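Local coordinates for protein yncA (Salmonella typhimurium, PDB 3DR6) that probably transfers an acetyl group from acetyl-CoA to an acceptor amine, as a member of the GNAT acetyltransferase family, at residues C[43-48]-C[66-71]; C[52-57]-C[114-119]; C[72-77]-C[83-88]; C[121-126]-C[132-137]; C[145-150]-C[155-160]. One frame throughout, in Å; residues are numbered along the deposited sequence.

Contact 1. Residues C[43-48]-C[66-71]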
# COMPACT_ATOMS: atom_id res chain seq x y z
N LEU C 43 -16.28 12.60 10.16
CA LEU C 43 -17.57 12.57 9.46
C LEU C 43 -17.34 12.40 7.96
O LEU C 43 -17.96 11.54 7.34
CB LEU C 43 -18.40 13.83 9.74
CG LEU C 43 -19.40 13.75 10.90
CD1 LEU C 43 -20.07 15.10 11.09
CD2 LEU C 43 -20.44 12.67 10.65
N ALA C 44 -16.42 13.20 7.42
CA ALA C 44 -16.03 13.12 6.01
C ALA C 44 -15.55 11.71 5.67
O ALA C 44 -16.03 11.10 4.72
CB ALA C 44 -14.94 14.16 5.69
N TRP C 45 -14.61 11.20 6.48
CA TRP C 45 -14.10 9.84 6.34
C TRP C 45 -15.20 8.79 6.42
O TRP C 45 -15.21 7.84 5.62
CB TRP C 45 -13.02 9.58 7.41
CG TRP C 45 -12.60 8.13 7.58
CD1 TRP C 45 -11.65 7.46 6.86
CD2 TRP C 45 -13.10 7.20 8.56
NE1 TRP C 45 -11.54 6.16 7.32
CE2 TRP C 45 -12.40 5.98 8.36
CE3 TRP C 45 -14.06 7.27 9.58
CZ2 TRP C 45 -12.65 4.83 9.14
CZ3 TRP C 45 -14.30 6.12 10.37
CH2 TRP C 45 -13.59 4.92 10.14
N TYR C 46 -16.11 8.95 7.38
CA TYR C 46 -17.25 8.05 7.56
C TYR C 46 -18.14 8.02 6.32
O TYR C 46 -18.50 6.94 5.84
CB TYR C 46 -18.06 8.46 8.80
CG TYR C 46 -19.41 7.79 8.90
CD1 TYR C 46 -19.55 6.51 9.47
CD2 TYR C 46 -20.56 8.43 8.43
CE1 TYR C 46 -20.78 5.90 9.55
CE2 TYR C 46 -21.80 7.82 8.51
CZ TYR C 46 -21.90 6.56 9.06
OH TYR C 46 -23.15 5.97 9.14
N GLU C 47 -18.49 9.20 5.81
CA GLU C 47 -19.32 9.30 4.60
C GLU C 47 -18.66 8.65 3.39
O GLU C 47 -19.30 7.91 2.66
CB GLU C 47 -19.68 10.76 4.32
CG GLU C 47 -20.62 11.39 5.37
CD GLU C 47 -22.01 10.75 5.41
OE1 GLU C 47 -22.46 10.20 4.38
OE2 GLU C 47 -22.67 10.82 6.48
N ALA C 48 -17.38 8.93 3.20
CA ALA C 48 -16.63 8.29 2.14
C ALA C 48 -16.72 6.76 2.22
O ALA C 48 -16.93 6.10 1.20
CB ALA C 48 -15.19 8.76 2.14
N THR C 66 -16.64 2.16 22.94
CA THR C 66 -15.39 1.64 23.54
C THR C 66 -14.32 1.28 22.50
O THR C 66 -13.16 0.96 22.84
CB THR C 66 -15.70 0.39 24.38
OG1 THR C 66 -16.41 -0.54 23.57
CG2 THR C 66 -16.54 0.73 25.62
N GLY C 67 -14.71 1.31 21.22
CA GLY C 67 -13.81 0.95 20.13
C GLY C 67 -14.50 1.10 18.79
O GLY C 67 -15.72 1.24 18.72
N TYR C 68 -13.72 1.07 17.72
CA TYR C 68 -14.30 1.07 16.40
C TYR C 68 -13.42 0.30 15.41
O TYR C 68 -12.22 0.06 15.67
CB TYR C 68 -14.58 2.51 15.91
CG TYR C 68 -13.38 3.27 15.35
CD1 TYR C 68 -12.55 4.03 16.19
CD2 TYR C 68 -13.10 3.27 13.98
CE1 TYR C 68 -11.48 4.75 15.69
CE2 TYR C 68 -12.01 3.99 13.46
CZ TYR C 68 -11.22 4.72 14.32
OH TYR C 68 -10.15 5.44 13.82
N ALA C 69 -14.03 -0.08 14.30
CA ALA C 69 -13.33 -0.87 13.27
C ALA C 69 -13.87 -0.51 11.89
O ALA C 69 -15.06 -0.18 11.72
CB ALA C 69 -13.49 -2.36 13.53
N SER C 70 -12.99 -0.55 10.90
CA SER C 70 -13.39 -0.34 9.51
C SER C 70 -12.40 -1.06 8.60
O SER C 70 -11.38 -1.57 9.09
CB SER C 70 -13.41 1.17 9.18
OG SER C 70 -14.05 1.40 7.93
N PHE C 71 -12.69 -1.12 7.31
CA PHE C 71 -11.65 -1.44 6.35
C PHE C 71 -11.76 -0.53 5.14
O PHE C 71 -12.84 0.05 4.86
CB PHE C 71 -11.63 -2.93 5.96
CG PHE C 71 -12.88 -3.43 5.28
CD1 PHE C 71 -13.18 -3.04 3.97
CD2 PHE C 71 -13.72 -4.35 5.93
CE1 PHE C 71 -14.32 -3.53 3.31
CE2 PHE C 71 -14.87 -4.86 5.27
CZ PHE C 71 -15.17 -4.44 3.96
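Trp45, from the helix 39-52, meets Tyr68 and Ser70 of the strand 64-73, and the far rim of its indole does all the touching. Aromatic contact comes first. Trp45 CH2 lies 3.8 Å from Tyr68 CE2, and the six-membered ring of Trp45 stands at 75° to the phenol of Tyr68, with 5.9 Å between the centroids of these two rings. The approach is oblique, neither a stack nor a clean edge-to-face pair. With CG of Trp45 trans to its backbone N (chi1 168°), the indole extends from the helix to the sheet.

Such packing of a helix on one face of the central sheet is part of the layered alpha/beta architecture of the GNAT fold. Tyr68 and Ser70, two residues apart on the strand, both point to this helix, whereas Ala69 and Phe71 turn to the other face and pack against helix 99-113.

The remaining contact is between the indole and an aliphatic carbon: Ser70 CB sits 3.7 Å from Trp45 CZ2. The hydroxyl of Ser70 is engaged separately, hydrogen-bonded to Arg49 and to the carbonyl of Pro55. Val56 of the adjoining strand also packs on Trp45, while Arg42 makes a cation-pi contact with the indole.

Contact 2. Residues C[52-57]-C[114-119]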
# COMPACT_ATOMS: atom_id res chain seq x y z
N LEU C 52 -18.49 4.00 -0.42
CA LEU C 52 -17.85 2.79 -0.95
C LEU C 52 -18.60 1.50 -0.59
O LEU C 52 -18.29 0.43 -1.10
CB LEU C 52 -16.39 2.69 -0.48
CG LEU C 52 -15.33 3.66 -0.98
CD1 LEU C 52 -14.04 3.40 -0.25
CD2 LEU C 52 -15.10 3.53 -2.48
N GLY C 53 -19.60 1.61 0.29
CA GLY C 53 -20.28 0.43 0.84
C GLY C 53 -19.44 -0.31 1.88
O GLY C 53 -19.70 -1.48 2.18
N TYR C 54 -18.43 0.35 2.44
CA TYR C 54 -17.56 -0.29 3.44
C TYR C 54 -18.05 -0.03 4.87
O TYR C 54 -18.62 1.02 5.15
CB TYR C 54 -16.10 0.12 3.27
CG TYR C 54 -15.46 -0.35 1.98
CD1 TYR C 54 -16.12 -1.24 1.12
CD2 TYR C 54 -14.19 0.08 1.63
CE1 TYR C 54 -15.52 -1.66 -0.08
CE2 TYR C 54 -13.58 -0.33 0.44
CZ TYR C 54 -14.25 -1.20 -0.40
OH TYR C 54 -13.65 -1.61 -1.57
N PRO C 55 -17.82 -1.01 5.77
CA PRO C 55 -18.42 -0.91 7.10
C PRO C 55 -17.62 -0.02 8.04
O PRO C 55 -16.37 0.04 7.96
CB PRO C 55 -18.44 -2.36 7.58
CG PRO C 55 -17.15 -2.95 6.96
CD PRO C 55 -17.00 -2.23 5.62
N VAL C 56 -18.34 0.70 8.90
CA VAL C 56 -17.74 1.32 10.07
C VAL C 56 -18.52 0.74 11.25
O VAL C 56 -19.74 0.92 11.33
CB VAL C 56 -17.78 2.88 10.03
CG1 VAL C 56 -17.09 3.47 11.27
CG2 VAL C 56 -17.09 3.43 8.75
N LEU C 57 -17.82 -0.01 12.11
CA LEU C 57 -18.45 -0.65 13.28
C LEU C 57 -18.02 0.07 14.55
O LEU C 57 -16.91 0.61 14.62
CB LEU C 57 -18.01 -2.11 13.39
CG LEU C 57 -18.26 -3.02 12.18
CD1 LEU C 57 -17.52 -4.34 12.35
CD2 LEU C 57 -19.75 -3.22 11.93
N CYS C 114 -19.08 -8.05 1.23
CA CYS C 114 -18.62 -7.15 0.18
C CYS C 114 -17.87 -7.93 -0.92
O CYS C 114 -17.36 -7.33 -1.87
CB CYS C 114 -17.74 -6.05 0.78
SG CYS C 114 -18.64 -4.85 1.79
N GLY C 115 -17.85 -9.26 -0.78
CA GLY C 115 -17.10 -10.14 -1.69
C GLY C 115 -15.58 -10.05 -1.63
O GLY C 115 -14.89 -10.51 -2.54
N LYS C 116 -15.03 -9.46 -0.57
CA LYS C 116 -13.58 -9.27 -0.50
C LYS C 116 -12.88 -10.62 -0.36
O LYS C 116 -13.38 -11.52 0.31
CB LYS C 116 -13.16 -8.32 0.62
CG LYS C 116 -13.66 -6.85 0.47
CD LYS C 116 -13.45 -6.32 -0.94
CE LYS C 116 -13.93 -4.87 -1.07
NZ LYS C 116 -13.73 -4.43 -2.50
N HIS C 117 -11.73 -10.76 -1.02
CA HIS C 117 -11.03 -12.07 -1.10
C HIS C 117 -9.91 -12.24 -0.07
O HIS C 117 -9.63 -13.38 0.37
CB HIS C 117 -10.50 -12.29 -2.53
CG HIS C 117 -9.89 -13.64 -2.77
ND1 HIS C 117 -10.59 -14.81 -2.65
CD2 HIS C 117 -8.63 -13.99 -3.15
CE1 HIS C 117 -9.80 -15.83 -2.93
NE2 HIS C 117 -8.61 -15.37 -3.25
N VAL C 118 -9.27 -11.13 0.32
CA VAL C 118 -8.19 -11.19 1.33
C VAL C 118 -8.35 -9.98 2.26
O VAL C 118 -8.61 -8.89 1.73
CB VAL C 118 -6.75 -11.13 0.68
CG1 VAL C 118 -5.67 -11.11 1.77
CG2 VAL C 118 -6.54 -12.32 -0.29
N MSE C 119 -8.20 -10.15 3.58
CA MSE C 119 -8.05 -8.97 4.51
C MSE C 119 -6.61 -8.96 4.98
O MSE C 119 -6.05 -9.99 5.38
CB MSE C 119 -9.01 -8.89 5.74
CG MSE C 119 -9.19 -7.36 6.55
SE MSE C 119 -10.20 -7.99 8.03
CE MSE C 119 -11.33 -9.39 7.03
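Tyr54 and Lys116 reach each other because both side chains leave the backbone with CG opposite the carbonyl carbon (chi1 -65° and -64°), and the lysine then bends at chi2 (-46°) before running straight to its amine. The two side chains cross at about a right angle. Lys116 NZ donates a hydrogen bond of 3.0 Å to Tyr54 OH, and its last methylene lies close to the phenol as well, with Lys116 CE 3.7 Å from Tyr54 CE1. Leu52 CB, meanwhile, rests on one face of the Tyr54 ring, 3.9 Å above its centre.

A second touch is made by sulfur, Cys114 SG approaching Gly53 O at 3.6 Å. Gly53 and Gly115 each end a helix in a Schellman motif, with positive phi, so the contact brings together the exits of helices 39-52 and 99-113 just before their chains enter the sheet.

Neither polar group depends on this bond alone. The tyrosine hydroxyl is also hydrogen-bonded to Asp73 and the lysine amine to the carbonyl of Arg81. The result is a chain of polar contacts in which the nearby ammonium and carboxylate would both be expected to polarise the phenol.

Contact 3. Residues C[72-77]-C[83-88]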
# COMPACT_ATOMS: atom_id res chain seq x y z
N GLY C 72 -10.63 -0.41 4.45
CA GLY C 72 -10.58 0.27 3.17
C GLY C 72 -9.74 -0.50 2.17
O GLY C 72 -9.18 -1.55 2.49
N ASP C 73 -9.66 0.02 0.96
CA ASP C 73 -8.84 -0.61 -0.06
C ASP C 73 -7.39 -0.61 0.40
O ASP C 73 -6.92 0.37 0.98
CB ASP C 73 -8.97 0.12 -1.38
CG ASP C 73 -10.39 0.07 -1.92
OD1 ASP C 73 -11.08 -0.95 -1.74
OD2 ASP C 73 -10.82 1.08 -2.52
N TRP C 74 -6.72 -1.74 0.21
CA TRP C 74 -5.34 -1.90 0.65
C TRP C 74 -4.39 -1.08 -0.21
O TRP C 74 -3.47 -0.41 0.30
CB TRP C 74 -4.95 -3.37 0.60
CG TRP C 74 -3.52 -3.64 1.01
CD1 TRP C 74 -2.88 -3.18 2.13
CD2 TRP C 74 -2.59 -4.49 0.33
NE1 TRP C 74 -1.59 -3.66 2.18
CE2 TRP C 74 -1.39 -4.47 1.09
CE3 TRP C 74 -2.65 -5.25 -0.84
CZ2 TRP C 74 -0.25 -5.19 0.70
CZ3 TRP C 74 -1.49 -5.97 -1.23
CH2 TRP C 74 -0.33 -5.94 -0.44
N ARG C 75 -4.62 -1.12 -1.52
CA ARG C 75 -3.82 -0.40 -2.52
C ARG C 75 -4.74 0.24 -3.57
O ARG C 75 -5.92 -0.14 -3.67
CB ARG C 75 -2.79 -1.36 -3.13
CG ARG C 75 -1.63 -1.69 -2.17
CD ARG C 75 -0.68 -2.82 -2.62
NE ARG C 75 0.02 -2.59 -3.89
CZ ARG C 75 1.14 -1.89 -4.06
NH1 ARG C 75 1.74 -1.28 -3.05
NH2 ARG C 75 1.66 -1.80 -5.28
N SER C 76 -4.23 1.20 -4.35
CA SER C 76 -5.08 1.98 -5.27
C SER C 76 -5.45 1.27 -6.58
O SER C 76 -6.54 1.52 -7.16
CB SER C 76 -4.39 3.30 -5.64
OG SER C 76 -4.00 3.98 -4.48
N PHE C 77 -4.56 0.41 -7.05
CA PHE C 77 -4.71 -0.18 -8.39
C PHE C 77 -5.85 -1.20 -8.50
O PHE C 77 -6.19 -1.86 -7.52
CB PHE C 77 -3.39 -0.75 -8.88
CG PHE C 77 -2.43 0.31 -9.42
CD1 PHE C 77 -2.80 1.66 -9.48
CD2 PHE C 77 -1.16 -0.05 -9.88
CE1 PHE C 77 -1.92 2.64 -10.00
CE2 PHE C 77 -0.28 0.91 -10.39
CZ PHE C 77 -0.66 2.25 -10.46
N THR C 83 -8.84 -6.95 -2.16
CA THR C 83 -7.99 -6.96 -0.97
C THR C 83 -8.20 -5.68 -0.16
O THR C 83 -8.02 -4.55 -0.68
CB THR C 83 -6.50 -7.13 -1.34
OG1 THR C 83 -6.33 -8.33 -2.10
CG2 THR C 83 -5.61 -7.20 -0.07
N VAL C 84 -8.63 -5.86 1.08
CA VAL C 84 -8.88 -4.73 1.97
C VAL C 84 -7.93 -4.78 3.16
O VAL C 84 -7.42 -5.85 3.53
CB VAL C 84 -10.36 -4.65 2.45
CG1 VAL C 84 -11.29 -4.21 1.27
CG2 VAL C 84 -10.81 -5.98 3.12
N GLU C 85 -7.68 -3.61 3.75
CA GLU C 85 -6.87 -3.51 4.94
C GLU C 85 -7.71 -2.92 6.07
O GLU C 85 -8.37 -1.87 5.90
CB GLU C 85 -5.64 -2.61 4.69
CG GLU C 85 -4.84 -2.42 5.95
CD GLU C 85 -3.59 -1.60 5.73
OE1 GLU C 85 -3.34 -1.22 4.55
OE2 GLU C 85 -2.89 -1.34 6.74
N HIS C 86 -7.66 -3.57 7.24
CA HIS C 86 -8.55 -3.22 8.36
C HIS C 86 -7.91 -2.18 9.26
O HIS C 86 -6.70 -2.04 9.26
CB HIS C 86 -9.00 -4.47 9.18
CG HIS C 86 -7.97 -5.00 10.14
ND1 HIS C 86 -7.55 -4.30 11.25
CD2 HIS C 86 -7.33 -6.20 10.19
CE1 HIS C 86 -6.66 -5.02 11.91
NE2 HIS C 86 -6.53 -6.19 11.30
N SER C 87 -8.74 -1.47 10.01
CA SER C 87 -8.25 -0.67 11.10
C SER C 87 -9.20 -0.92 12.26
O SER C 87 -10.43 -0.81 12.12
CB SER C 87 -8.14 0.82 10.69
OG SER C 87 -9.43 1.40 10.44
N VAL C 88 -8.63 -1.38 13.37
CA VAL C 88 -9.40 -1.65 14.59
C VAL C 88 -8.71 -0.91 15.74
O VAL C 88 -7.52 -1.15 16.02
CB VAL C 88 -9.43 -3.17 14.90
CG1 VAL C 88 -10.10 -3.44 16.22
CG2 VAL C 88 -10.14 -3.93 13.79
O HOH W 1 -10.74 -3.68 -1.98
O HOH W 2 -4.48 0.73 3.11
O HOH W 3 -7.06 -2.63 -2.45
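Trp74 meets Thr83 and Glu85 just where the strand 64-73 gives way to loop. From its CB outward, the side chain passes along the partner strand: Trp74 CB lies 3.5 Å from Thr83 O, and a first torsion of 179°, which carries CG away from the backbone N, lays the indole beside the threonine, pointing the same way. On the benzo side, Trp74 CE3 packs against Thr83 CG2 at 3.6 Å. On the pyrrole side, Trp74 CD1 has Glu85 OE1 at 3.1 Å, at the ring edge and near its plane, while the carboxylate plane is turned 66° from the indole. Farther out, Trp74 NE1 is 3.8 Å from Glu85 OE1, and the ring meets Phe160 edge-to-face. Arg75 CD rests over one face.

Glu85 reaches this edge through an extended chain. Water 2 lies within hydrogen-bonding distance of Glu85 OE1 (2.7 Å) and Trp74 O. Glu85 OE2 forms a salt bridge with Arg75 of the second subunit, and the reciprocal bridge is present too; Thr83 OG1 adds a bond to the Val148 carbonyl of that subunit.

Behind the side chains, Glu85 N donates to Gly72 O at 2.8 Å, Gly72 N returns a bond to Glu85 O, and Trp74 N binds Thr83 O at 3.2 Å. Water 1 lies between Thr83 O and Asp73 OD1, water 3 between Thr83 O and Arg75 N, whose N-H it accepts. This is the pairing of an antiparallel beta hairpin, here the one that joins strands 64-73 and 83-90 of the central GNAT sheet.

Contact 4. Residues C[121-126]-C[132-137]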
# COMPACT_ATOMS: atom_id res chain seq x y z
N ALA C 121 -3.76 -7.14 7.55
CA ALA C 121 -3.48 -6.34 8.72
C ALA C 121 -2.05 -5.81 8.62
O ALA C 121 -1.14 -6.56 8.28
CB ALA C 121 -3.64 -7.22 9.98
N GLY C 122 -1.86 -4.52 8.89
CA GLY C 122 -0.53 -3.91 8.98
C GLY C 122 -0.27 -3.71 10.47
O GLY C 122 -1.04 -3.02 11.16
N ILE C 123 0.78 -4.35 10.97
CA ILE C 123 1.03 -4.44 12.41
C ILE C 123 2.50 -4.06 12.65
O ILE C 123 3.39 -4.53 11.93
CB ILE C 123 0.76 -5.90 12.94
CG1 ILE C 123 -0.66 -6.38 12.60
CG2 ILE C 123 1.02 -5.99 14.44
CD1 ILE C 123 -0.85 -7.90 12.83
N GLU C 124 2.76 -3.18 13.63
CA GLU C 124 4.17 -2.94 14.01
C GLU C 124 4.78 -4.27 14.44
O GLU C 124 4.18 -4.99 15.21
CB GLU C 124 4.28 -1.93 15.13
CG GLU C 124 5.72 -1.42 15.24
CD GLU C 124 6.08 -0.88 16.58
OE1 GLU C 124 5.21 -0.88 17.48
OE2 GLU C 124 7.24 -0.43 16.72
N SER C 125 5.97 -4.60 13.93
CA SER C 125 6.48 -5.96 14.03
C SER C 125 6.70 -6.43 15.48
O SER C 125 6.66 -7.65 15.76
CB SER C 125 7.75 -6.13 13.23
OG SER C 125 7.54 -5.85 11.85
N GLN C 126 6.89 -5.47 16.37
CA GLN C 126 7.17 -5.76 17.77
C GLN C 126 5.90 -5.99 18.63
O GLN C 126 5.99 -6.44 19.80
CB GLN C 126 8.12 -4.68 18.34
CG GLN C 126 9.57 -4.73 17.69
CD GLN C 126 9.69 -4.14 16.22
OE1 GLN C 126 8.72 -3.60 15.65
NE2 GLN C 126 10.89 -4.26 15.64
N ARG C 132 -0.55 -12.34 17.94
CA ARG C 132 -1.29 -13.47 18.56
C ARG C 132 -2.79 -13.41 18.28
O ARG C 132 -3.41 -14.43 17.94
CB ARG C 132 -1.00 -13.46 20.08
CG ARG C 132 -1.63 -14.58 20.91
CD ARG C 132 -1.15 -14.46 22.40
NE ARG C 132 0.18 -13.85 22.50
CZ ARG C 132 0.48 -12.72 23.16
NH1 ARG C 132 1.73 -12.25 23.15
NH2 ARG C 132 -0.46 -12.05 23.83
N LEU C 133 -3.36 -12.22 18.41
CA LEU C 133 -4.78 -12.00 18.20
C LEU C 133 -5.11 -12.36 16.76
O LEU C 133 -6.08 -13.04 16.47
CB LEU C 133 -5.13 -10.53 18.48
CG LEU C 133 -6.58 -10.05 18.30
CD1 LEU C 133 -6.86 -8.82 19.15
CD2 LEU C 133 -6.92 -9.78 16.83
N HIS C 134 -4.29 -11.89 15.83
CA HIS C 134 -4.52 -12.21 14.43
C HIS C 134 -4.37 -13.70 14.08
O HIS C 134 -5.18 -14.24 13.33
CB HIS C 134 -3.63 -11.31 13.54
CG HIS C 134 -4.15 -9.91 13.42
ND1 HIS C 134 -3.87 -8.93 14.35
CD2 HIS C 134 -4.91 -9.32 12.47
CE1 HIS C 134 -4.46 -7.80 13.99
NE2 HIS C 134 -5.08 -8.01 12.85
N HIS C 135 -3.33 -14.35 14.61
CA HIS C 135 -3.17 -15.81 14.43
C HIS C 135 -4.42 -16.56 14.89
O HIS C 135 -4.83 -17.55 14.26
CB HIS C 135 -1.97 -16.33 15.23
CG HIS C 135 -0.65 -16.16 14.54
ND1 HIS C 135 -0.45 -16.48 13.21
CD2 HIS C 135 0.55 -15.75 15.02
CE1 HIS C 135 0.82 -16.24 12.90
NE2 HIS C 135 1.45 -15.82 13.99
N SER C 136 -5.03 -16.08 15.98
CA SER C 136 -6.20 -16.74 16.57
C SER C 136 -7.44 -16.62 15.70
O SER C 136 -8.44 -17.32 15.94
CB SER C 136 -6.51 -16.19 17.99
OG SER C 136 -7.27 -15.00 17.95
N LEU C 137 -7.38 -15.73 14.70
CA LEU C 137 -8.45 -15.59 13.71
C LEU C 137 -8.06 -16.14 12.34
O LEU C 137 -8.76 -15.93 11.33
CB LEU C 137 -8.89 -14.12 13.60
CG LEU C 137 -9.89 -13.56 14.62
CD1 LEU C 137 -9.83 -12.02 14.66
CD2 LEU C 137 -11.32 -14.02 14.32
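A strand followed after a short loop by a helix that folds back over the sheet is the element involved here: strand 118-124 leads into helix 128-135, in the later half of the GNAT fold, and His134 is the helix residue that meets Ala121 and Ile123. In this family the region commonly lies near the acetyl-CoA site.

Ile123 supplies a CH-pi contact. Its CD1 lies over one face of the imidazole, 3.8 Å from the ring centroid of His134 and 22° off the ring normal, displaced to the side of ND1, which is 3.5 Å from Ile123 CD1. An extended end (chi2 168°) carries this methyl outward, and the side chains of Ile123 and His134 approach from opposite directions. Across the ring, on its other face, sits Leu133 CD2, 4.0 Å above the plane, so the imidazole is held between two aliphatic methyls. Ala121 CB comes in obliquely at the far end of the ring, 3.3 Å from His134 NE2 and 3.5 Å from His134 CD2.

Both ring nitrogens have polar partners. ND1 is hydrogen-bonded to the Ser130 carbonyl one turn earlier, and NE2 to His86 NE2 of the adjacent strand. These two bonds, together with the methyls on its faces, would restrict rotation of the ring. Just beyond His134, Ser136 OG donates to Leu133 O at 2.7 Å.

Around the contact, Leu104 of helix 99-113 and Met161 of strand 154-164 pack on His134, Phe139 meets its ring edge-to-face, and Ile123 pairs through its backbone with Thr159 of the neighbouring strand.

Contact 5. Residues C[145-150]-C[155-160]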
# COMPACT_ATOMS: atom_id res chain seq x y z
N MSE C 145 8.92 -6.21 7.13
CA MSE C 145 9.52 -5.15 6.32
C MSE C 145 10.21 -4.14 7.21
O MSE C 145 9.55 -3.29 7.79
CB MSE C 145 8.44 -4.50 5.46
CG MSE C 145 7.76 -5.54 4.54
SE MSE C 145 6.43 -4.85 3.30
CE MSE C 145 7.63 -4.00 2.05
N PRO C 146 11.54 -4.27 7.36
CA PRO C 146 12.22 -3.35 8.30
C PRO C 146 12.32 -1.87 7.84
O PRO C 146 12.54 -1.58 6.65
CB PRO C 146 13.64 -3.95 8.47
CG PRO C 146 13.72 -5.14 7.58
CD PRO C 146 12.43 -5.26 6.74
N GLN C 147 12.14 -0.98 8.80
CA GLN C 147 12.38 0.47 8.63
C GLN C 147 11.56 1.19 7.54
O GLN C 147 12.00 2.22 7.02
CB GLN C 147 13.90 0.77 8.49
CG GLN C 147 14.72 0.20 9.66
CD GLN C 147 16.15 0.71 9.77
OE1 GLN C 147 16.51 1.78 9.27
NE2 GLN C 147 16.97 -0.06 10.49
N VAL C 148 10.39 0.62 7.21
CA VAL C 148 9.51 1.19 6.18
C VAL C 148 8.67 2.34 6.77
O VAL C 148 8.14 3.19 6.04
CB VAL C 148 8.63 0.12 5.45
CG1 VAL C 148 9.50 -0.79 4.57
CG2 VAL C 148 7.80 -0.74 6.45
N GLY C 149 8.56 2.37 8.10
CA GLY C 149 7.80 3.43 8.77
C GLY C 149 8.66 4.30 9.67
O GLY C 149 9.81 3.96 9.98
N VAL C 150 8.09 5.40 10.14
CA VAL C 150 8.83 6.28 11.06
C VAL C 150 7.83 6.95 12.00
O VAL C 150 6.78 7.41 11.56
CB VAL C 150 9.72 7.33 10.30
CG1 VAL C 150 8.89 8.35 9.46
CG2 VAL C 150 10.66 8.05 11.26
N TRP C 155 12.92 4.53 13.32
CA TRP C 155 12.41 3.75 12.17
C TRP C 155 11.59 2.60 12.71
O TRP C 155 11.95 2.00 13.74
CB TRP C 155 13.56 3.21 11.32
CG TRP C 155 14.40 4.31 10.71
CD1 TRP C 155 15.71 4.58 10.98
CD2 TRP C 155 13.99 5.26 9.71
NE1 TRP C 155 16.13 5.65 10.23
CE2 TRP C 155 15.10 6.09 9.44
CE3 TRP C 155 12.77 5.49 9.03
CZ2 TRP C 155 15.05 7.15 8.49
CZ3 TRP C 155 12.72 6.56 8.08
CH2 TRP C 155 13.85 7.36 7.83
N LEU C 156 10.47 2.32 12.04
CA LEU C 156 9.54 1.28 12.45
C LEU C 156 9.51 0.14 11.44
O LEU C 156 9.59 0.39 10.21
CB LEU C 156 8.12 1.85 12.59
CG LEU C 156 7.90 3.02 13.54
CD1 LEU C 156 6.43 3.43 13.50
CD2 LEU C 156 8.32 2.66 14.97
N ASP C 157 9.38 -1.09 11.96
CA ASP C 157 9.26 -2.29 11.13
C ASP C 157 7.79 -2.66 10.99
O ASP C 157 7.00 -2.54 11.95
CB ASP C 157 10.03 -3.47 11.73
CG ASP C 157 11.51 -3.15 11.99
OD1 ASP C 157 12.07 -2.18 11.41
OD2 ASP C 157 12.11 -3.89 12.80
N LEU C 158 7.42 -3.10 9.78
CA LEU C 158 6.01 -3.44 9.49
C LEU C 158 5.87 -4.94 9.24
O LEU C 158 6.62 -5.52 8.44
CB LEU C 158 5.54 -2.69 8.25
CG LEU C 158 4.10 -2.98 7.78
CD1 LEU C 158 3.12 -2.55 8.85
CD2 LEU C 158 3.80 -2.21 6.49
N THR C 159 4.89 -5.53 9.89
CA THR C 159 4.48 -6.89 9.58
C THR C 159 3.14 -6.80 8.84
O THR C 159 2.24 -6.06 9.25
CB THR C 159 4.35 -7.72 10.89
OG1 THR C 159 5.66 -7.85 11.47
CG2 THR C 159 3.77 -9.11 10.64
N PHE C 160 3.02 -7.51 7.72
CA PHE C 160 1.69 -7.75 7.18
C PHE C 160 1.25 -9.15 7.55
O PHE C 160 2.03 -10.11 7.46
CB PHE C 160 1.58 -7.63 5.66
CG PHE C 160 1.56 -6.21 5.15
CD1 PHE C 160 2.46 -5.85 4.14
CD2 PHE C 160 0.62 -5.26 5.62
CE1 PHE C 160 2.45 -4.53 3.60
CE2 PHE C 160 0.60 -3.96 5.07
CZ PHE C 160 1.53 -3.60 4.06
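Gln147 and Asp157 meet through a side-chain-to-backbone bond: Gln147 N donates to Asp157 OD1 at 2.9 Å, reaching the oxygen on its anti side, 26° out of the carboxylate plane. The Gln147 side-chain amide lies near the indole of Trp155, its plane only 10° from that of the ring, with Gln147 OE1 3.4 Å from Trp155 CD1. Val150 lies alongside the benzo part of the same indole, its CB 3.8 Å from Trp155 CE3. Val148 CG2 presses on Leu158 CB at a tight 3.5 Å, and the selenium of Met145 makes an oblique Met-aromatic contact with Phe160 CE1 at 4.0 Å.

What positions these groups is an antiparallel hairpin interrupted by a classic beta bulge. Paired bonds join Met145 with Leu158 and Gly149 with Leu156; between them a type II turn from Met145 to Val148 shifts the register by two residues. Gln147 sits in this turn with positive phi (60°), its backbone N turned to the aspartate.

Outward lies the second subunit: its His117 bonds Gln147 OE1 and stacks on Trp155, whose NE1 is bonded to its His168 carbonyl. Turn and facing strand thus place the Gln147 amide and the Trp155 N-H at the subunit interface, while the aspartate holds the turn from within the chain.

All five contacts reach one mixed sheet. Contacts 1, 3, 4 and 5 are buried; contact 2 is only partly so. Contacts 1 and 4 pack a helix on the sheet, led by a tryptophan in the first and a histidine in the second, and neither touches the second subunit. Contacts 3 and 5 are hairpins held by backbone pairing, whereas contact 2 joins two helix exits through a lysine-tyrosine bond; contacts 2, 3 and 5 all reach the second subunit. Contacts 1 and 3 share strand 64-73, contacts 2 and 4 strand 118-124. Backbone pairing of Ala69 with Leu57 joins contacts 1 and 2, and neighbouring strands 118-124 and 154-164 join contacts 4 and 5. Contact 5 lies about 25 Å centre to centre from contact 1.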